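Phosphoethanolamine N-methyltransferase 1 (Haemonchus contortus, PDB 4KRG) probably catalyses the S-adenosylmethionine-dependent N-methylation of phosphoethanolamine in nematode phosphocholine biosynthesis. Local coordinates at residues A[53-67]-A[75-87]. Numbering follows the deposited sequence.
Sequences LPHLTNKDVVDIGAG and LAETARWVLSTDF. With SAH (S-adenosyl-L-homocysteine), chain D.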
# COMPACT_ATOMS: atom_id res chain seq x y z
N LEU A 53 -12.35 -5.20 -2.86
CA LEU A 53 -12.34 -5.90 -4.15
C LEU A 53 -13.39 -5.37 -5.13
O LEU A 53 -14.41 -4.82 -4.73
CB LEU A 53 -12.57 -7.41 -3.93
CG LEU A 53 -11.58 -8.15 -3.04
CD1 LEU A 53 -11.96 -9.63 -2.97
CD2 LEU A 53 -10.18 -7.99 -3.55
N PRO A 54 -13.13 -5.54 -6.43
CA PRO A 54 -14.20 -5.25 -7.38
C PRO A 54 -15.37 -6.22 -7.21
O PRO A 54 -15.20 -7.29 -6.61
CB PRO A 54 -13.53 -5.43 -8.74
CG PRO A 54 -12.25 -6.14 -8.47
CD PRO A 54 -11.85 -5.82 -7.09
N HIS A 55 -16.54 -5.85 -7.70
CA HIS A 55 -17.68 -6.75 -7.70
C HIS A 55 -17.35 -7.98 -8.53
O HIS A 55 -16.62 -7.90 -9.53
CB HIS A 55 -18.90 -6.05 -8.28
CG HIS A 55 -19.54 -5.08 -7.34
ND1 HIS A 55 -20.83 -5.22 -6.88
CD2 HIS A 55 -19.07 -3.93 -6.79
CE1 HIS A 55 -21.13 -4.22 -6.08
NE2 HIS A 55 -20.08 -3.42 -6.01
N LEU A 56 -17.89 -9.13 -8.14
CA LEU A 56 -17.46 -10.40 -8.70
C LEU A 56 -18.52 -11.15 -9.51
O LEU A 56 -18.31 -12.29 -9.89
CB LEU A 56 -16.92 -11.31 -7.59
CG LEU A 56 -15.77 -10.74 -6.76
CD1 LEU A 56 -15.46 -11.65 -5.60
CD2 LEU A 56 -14.54 -10.54 -7.62
N THR A 57 -19.65 -10.49 -9.76
CA THR A 57 -20.76 -11.09 -10.50
C THR A 57 -20.28 -11.67 -11.83
O THR A 57 -19.64 -10.97 -12.62
CB THR A 57 -21.87 -10.04 -10.75
OG1 THR A 57 -22.03 -9.22 -9.59
CG2 THR A 57 -23.19 -10.72 -11.10
N ASN A 58 -20.55 -12.96 -12.04
CA ASN A 58 -20.20 -13.69 -13.26
C ASN A 58 -18.71 -13.97 -13.45
O ASN A 58 -18.29 -14.47 -14.49
CB ASN A 58 -20.76 -13.01 -14.50
CG ASN A 58 -22.27 -13.05 -14.55
OD1 ASN A 58 -22.91 -13.80 -13.82
ND2 ASN A 58 -22.84 -12.23 -15.43
N LYS A 59 -17.91 -13.66 -12.43
CA LYS A 59 -16.47 -13.80 -12.56
C LYS A 59 -15.94 -15.07 -11.91
O LYS A 59 -16.53 -15.60 -10.97
CB LYS A 59 -15.78 -12.54 -12.00
CG LYS A 59 -16.06 -11.31 -12.86
CD LYS A 59 -15.58 -10.00 -12.24
CE LYS A 59 -15.99 -8.81 -13.12
NZ LYS A 59 -16.67 -7.75 -12.34
N ASP A 60 -14.82 -15.57 -12.45
CA ASP A 60 -14.12 -16.72 -11.91
C ASP A 60 -12.95 -16.26 -11.04
O ASP A 60 -12.14 -15.44 -11.46
CB ASP A 60 -13.62 -17.62 -13.04
CG ASP A 60 -14.74 -18.12 -13.94
OD1 ASP A 60 -15.87 -18.25 -13.45
OD2 ASP A 60 -14.49 -18.38 -15.14
N VAL A 61 -12.86 -16.80 -9.83
CA VAL A 61 -11.87 -16.39 -8.84
C VAL A 61 -11.03 -17.57 -8.40
O VAL A 61 -11.54 -18.68 -8.24
CB VAL A 61 -12.55 -15.78 -7.59
CG1 VAL A 61 -11.52 -15.28 -6.61
CG2 VAL A 61 -13.49 -14.66 -7.99
N VAL A 62 -9.73 -17.36 -8.20
CA VAL A 62 -8.91 -18.38 -7.57
C VAL A 62 -8.36 -17.83 -6.26
O VAL A 62 -7.70 -16.79 -6.25
CB VAL A 62 -7.79 -18.92 -8.49
CG1 VAL A 62 -6.88 -17.81 -8.98
CG2 VAL A 62 -6.97 -19.99 -7.77
N ASP A 63 -8.68 -18.51 -5.16
CA ASP A 63 -8.24 -18.09 -3.83
C ASP A 63 -7.12 -19.03 -3.41
O ASP A 63 -7.37 -20.17 -3.03
CB ASP A 63 -9.41 -18.14 -2.84
CG ASP A 63 -9.00 -17.79 -1.41
OD1 ASP A 63 -7.85 -17.37 -1.16
OD2 ASP A 63 -9.87 -17.92 -0.51
N ILE A 64 -5.88 -18.54 -3.48
CA ILE A 64 -4.70 -19.37 -3.28
C ILE A 64 -4.12 -19.19 -1.87
O ILE A 64 -3.80 -18.08 -1.47
CB ILE A 64 -3.63 -19.05 -4.32
CG1 ILE A 64 -4.22 -19.16 -5.72
CG2 ILE A 64 -2.43 -19.97 -4.17
CD1 ILE A 64 -3.26 -18.78 -6.82
N GLY A 65 -3.98 -20.30 -1.14
CA GLY A 65 -3.58 -20.23 0.26
C GLY A 65 -4.79 -19.90 1.11
O GLY A 65 -4.70 -19.21 2.12
N ALA A 66 -5.94 -20.41 0.68
CA ALA A 66 -7.24 -20.08 1.27
C ALA A 66 -7.42 -20.61 2.68
O ALA A 66 -8.31 -20.16 3.41
CB ALA A 66 -8.36 -20.59 0.39
N GLY A 67 -6.61 -21.60 3.07
CA GLY A 67 -6.75 -22.24 4.37
C GLY A 67 -8.17 -22.74 4.60
O GLY A 67 -8.78 -23.32 3.71
N LEU A 75 -16.46 -14.98 -0.95
CA LEU A 75 -16.16 -14.78 -2.37
C LEU A 75 -17.16 -15.53 -3.26
O LEU A 75 -17.65 -14.99 -4.24
CB LEU A 75 -14.73 -15.22 -2.70
CG LEU A 75 -13.56 -14.40 -2.15
CD1 LEU A 75 -12.24 -15.15 -2.33
CD2 LEU A 75 -13.47 -13.03 -2.82
N ALA A 76 -17.47 -16.76 -2.88
CA ALA A 76 -18.39 -17.59 -3.66
C ALA A 76 -19.85 -17.13 -3.58
O ALA A 76 -20.70 -17.67 -4.28
CB ALA A 76 -18.28 -19.04 -3.24
N GLU A 77 -20.14 -16.15 -2.73
CA GLU A 77 -21.50 -15.60 -2.67
C GLU A 77 -21.85 -14.83 -3.93
O GLU A 77 -23.00 -14.80 -4.34
CB GLU A 77 -21.66 -14.66 -1.47
CG GLU A 77 -21.71 -15.34 -0.12
CD GLU A 77 -21.78 -14.34 1.02
OE1 GLU A 77 -22.00 -13.14 0.76
OE2 GLU A 77 -21.60 -14.76 2.19
N THR A 78 -20.85 -14.19 -4.54
CA THR A 78 -21.12 -13.38 -5.73
C THR A 78 -20.36 -13.80 -6.99
O THR A 78 -20.84 -13.59 -8.10
CB THR A 78 -20.94 -11.89 -5.46
OG1 THR A 78 -19.65 -11.65 -4.89
CG2 THR A 78 -22.02 -11.40 -4.49
N ALA A 79 -19.19 -14.41 -6.82
CA ALA A 79 -18.41 -14.91 -7.95
C ALA A 79 -19.16 -16.06 -8.62
O ALA A 79 -19.90 -16.79 -7.96
CB ALA A 79 -17.05 -15.39 -7.50
N ARG A 80 -18.98 -16.22 -9.92
CA ARG A 80 -19.59 -17.36 -10.60
C ARG A 80 -19.03 -18.65 -10.02
O ARG A 80 -19.77 -19.58 -9.74
CB ARG A 80 -19.34 -17.32 -12.10
CG ARG A 80 -19.97 -18.49 -12.82
CD ARG A 80 -19.81 -18.42 -14.32
NE ARG A 80 -18.45 -18.70 -14.75
CZ ARG A 80 -18.11 -19.03 -15.99
NH1 ARG A 80 -19.05 -19.13 -16.93
NH2 ARG A 80 -16.84 -19.27 -16.29
N TRP A 81 -17.71 -18.67 -9.83
CA TRP A 81 -17.02 -19.88 -9.41
C TRP A 81 -15.73 -19.50 -8.70
O TRP A 81 -15.09 -18.52 -9.06
CB TRP A 81 -16.72 -20.73 -10.63
CG TRP A 81 -15.82 -21.91 -10.41
CD1 TRP A 81 -16.16 -23.13 -9.90
CD2 TRP A 81 -14.43 -21.98 -10.75
NE1 TRP A 81 -15.06 -23.95 -9.88
CE2 TRP A 81 -13.99 -23.28 -10.41
CE3 TRP A 81 -13.52 -21.08 -11.31
CZ2 TRP A 81 -12.66 -23.69 -10.60
CZ3 TRP A 81 -12.21 -21.49 -11.51
CH2 TRP A 81 -11.80 -22.79 -11.16
N VAL A 82 -15.37 -20.27 -7.69
CA VAL A 82 -14.14 -20.04 -6.95
C VAL A 82 -13.36 -21.34 -6.86
O VAL A 82 -13.92 -22.38 -6.51
CB VAL A 82 -14.42 -19.52 -5.53
CG1 VAL A 82 -13.11 -19.19 -4.81
CG2 VAL A 82 -15.34 -18.31 -5.57
N LEU A 83 -12.07 -21.29 -7.19
CA LEU A 83 -11.17 -22.40 -6.91
C LEU A 83 -10.38 -22.07 -5.65
O LEU A 83 -9.67 -21.06 -5.60
CB LEU A 83 -10.20 -22.62 -8.06
CG LEU A 83 -9.01 -23.53 -7.71
CD1 LEU A 83 -9.49 -24.94 -7.43
CD2 LEU A 83 -7.98 -23.52 -8.82
N SER A 84 -10.50 -22.92 -4.64
CA SER A 84 -9.89 -22.66 -3.35
C SER A 84 -8.79 -23.68 -3.10
O SER A 84 -9.04 -24.89 -3.12
CB SER A 84 -10.96 -22.75 -2.28
OG SER A 84 -10.66 -21.93 -1.18
N THR A 85 -7.56 -23.21 -2.87
CA THR A 85 -6.41 -24.10 -2.72
C THR A 85 -5.61 -23.81 -1.45
O THR A 85 -5.56 -22.68 -0.98
CB THR A 85 -5.44 -23.99 -3.92
OG1 THR A 85 -4.67 -22.79 -3.81
CG2 THR A 85 -6.20 -23.98 -5.23
N ASP A 86 -4.98 -24.85 -0.90
CA ASP A 86 -4.06 -24.71 0.23
C ASP A 86 -3.18 -25.94 0.27
O ASP A 86 -3.61 -27.02 -0.15
CB ASP A 86 -4.83 -24.55 1.54
CG ASP A 86 -4.01 -23.87 2.62
OD1 ASP A 86 -4.06 -22.62 2.71
OD2 ASP A 86 -3.31 -24.57 3.39
N PHE A 87 -1.96 -25.82 0.77
CA PHE A 87 -1.09 -27.00 0.82
C PHE A 87 -1.21 -27.81 2.12
O PHE A 87 -0.60 -28.87 2.26
CB PHE A 87 0.36 -26.69 0.39
CG PHE A 87 1.17 -25.89 1.39
CD1 PHE A 87 2.55 -25.81 1.24
CD2 PHE A 87 0.58 -25.22 2.44
CE1 PHE A 87 3.31 -25.09 2.12
CE2 PHE A 87 1.35 -24.50 3.34
CZ PHE A 87 2.71 -24.43 3.18
N SAH D . -5.32 -16.67 3.40
CA SAH D . -6.01 -17.25 4.57
CB SAH D . -4.96 -18.03 5.43
CG SAH D . -3.76 -17.18 5.86
SD SAH D . -2.42 -18.10 6.66
C SAH D . -6.70 -16.20 5.35
O SAH D . -6.21 -15.09 5.44
OXT SAH D . -7.55 -16.54 6.14
C5' SAH D . -1.51 -18.90 5.31
C4' SAH D . -2.17 -19.89 4.52
O4' SAH D . -1.46 -20.06 3.26
C3' SAH D . -2.15 -21.21 5.18
O3' SAH D . -3.37 -21.87 4.93
C2' SAH D . -1.07 -21.93 4.53
O2' SAH D . -1.28 -23.31 4.57
C1' SAH D . -1.13 -21.41 3.14
N9 SAH D . 0.16 -21.56 2.38
C8 SAH D . 1.36 -21.05 2.69
N7 SAH D . 2.18 -21.31 1.67
C5 SAH D . 1.52 -21.98 0.72
C6 SAH D . 1.87 -22.49 -0.54
N6 SAH D . 3.15 -22.37 -1.03
N1 SAH D . 0.92 -23.12 -1.25
C2 SAH D . -0.32 -23.25 -0.81
N3 SAH D . -0.69 -22.77 0.39
C4 SAH D . 0.20 -22.13 1.17
O HOH W 1 -19.19 -9.24 -5.44
O HOH W 2 -22.25 -14.63 -10.28
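Leu75, near the end of helix 70-78, sends its two methyl branches to different partners: CD2 touches CD1 of both Leu53 and Leu56, while CD1 leans on Val61 and the CB of Asp63. Thr78 OG1 and the backbone N of Leu56 share a water. Ala79 CB packs 3.7 Å from Val61 CG2. Arg80 grips Asp60 side-on, NE 2.9 Å from OD1 and NH2 2.8 Å from OD2, each oxygen using its syn lone pair, with carboxylate and guanidinium planes only 20° apart. The bend at chi3 (73°) brings NE and NH2 side-on to this carboxylate. Trp81 lays its ring edge, at CE3, against Asp60 CB, its NE1 bonding to Ser106. From here strands 60-64 and 81-86 run parallel, closing the first beta-alpha-beta unit of a Rossmann-like methyltransferase domain; Trp81 O accepts from Val61 N, Leu83 N donates to Val61 O, and Leu83 O accepts from Asp63 N. Leu83 CD2 lies alongside Val62 CG2 at 3.8 Å. Ser84 OG sits beside Ala66 CB, and Thr72 bonds both this hydroxyl and Asp63 OD2. Thr85 O takes the N-H of Ala66 at 2.8 Å. Asp86 OD1 receives Gly67 N from above the carboxylate plane, and Asp86 OD2 accepts the ribose O2' hydroxyl of S-adenosylhomocysteine at 2.7 Å. Phe87 turns one ring face to the adenine, whose C5 lies 3.5 Å above the ring plane, over its centre.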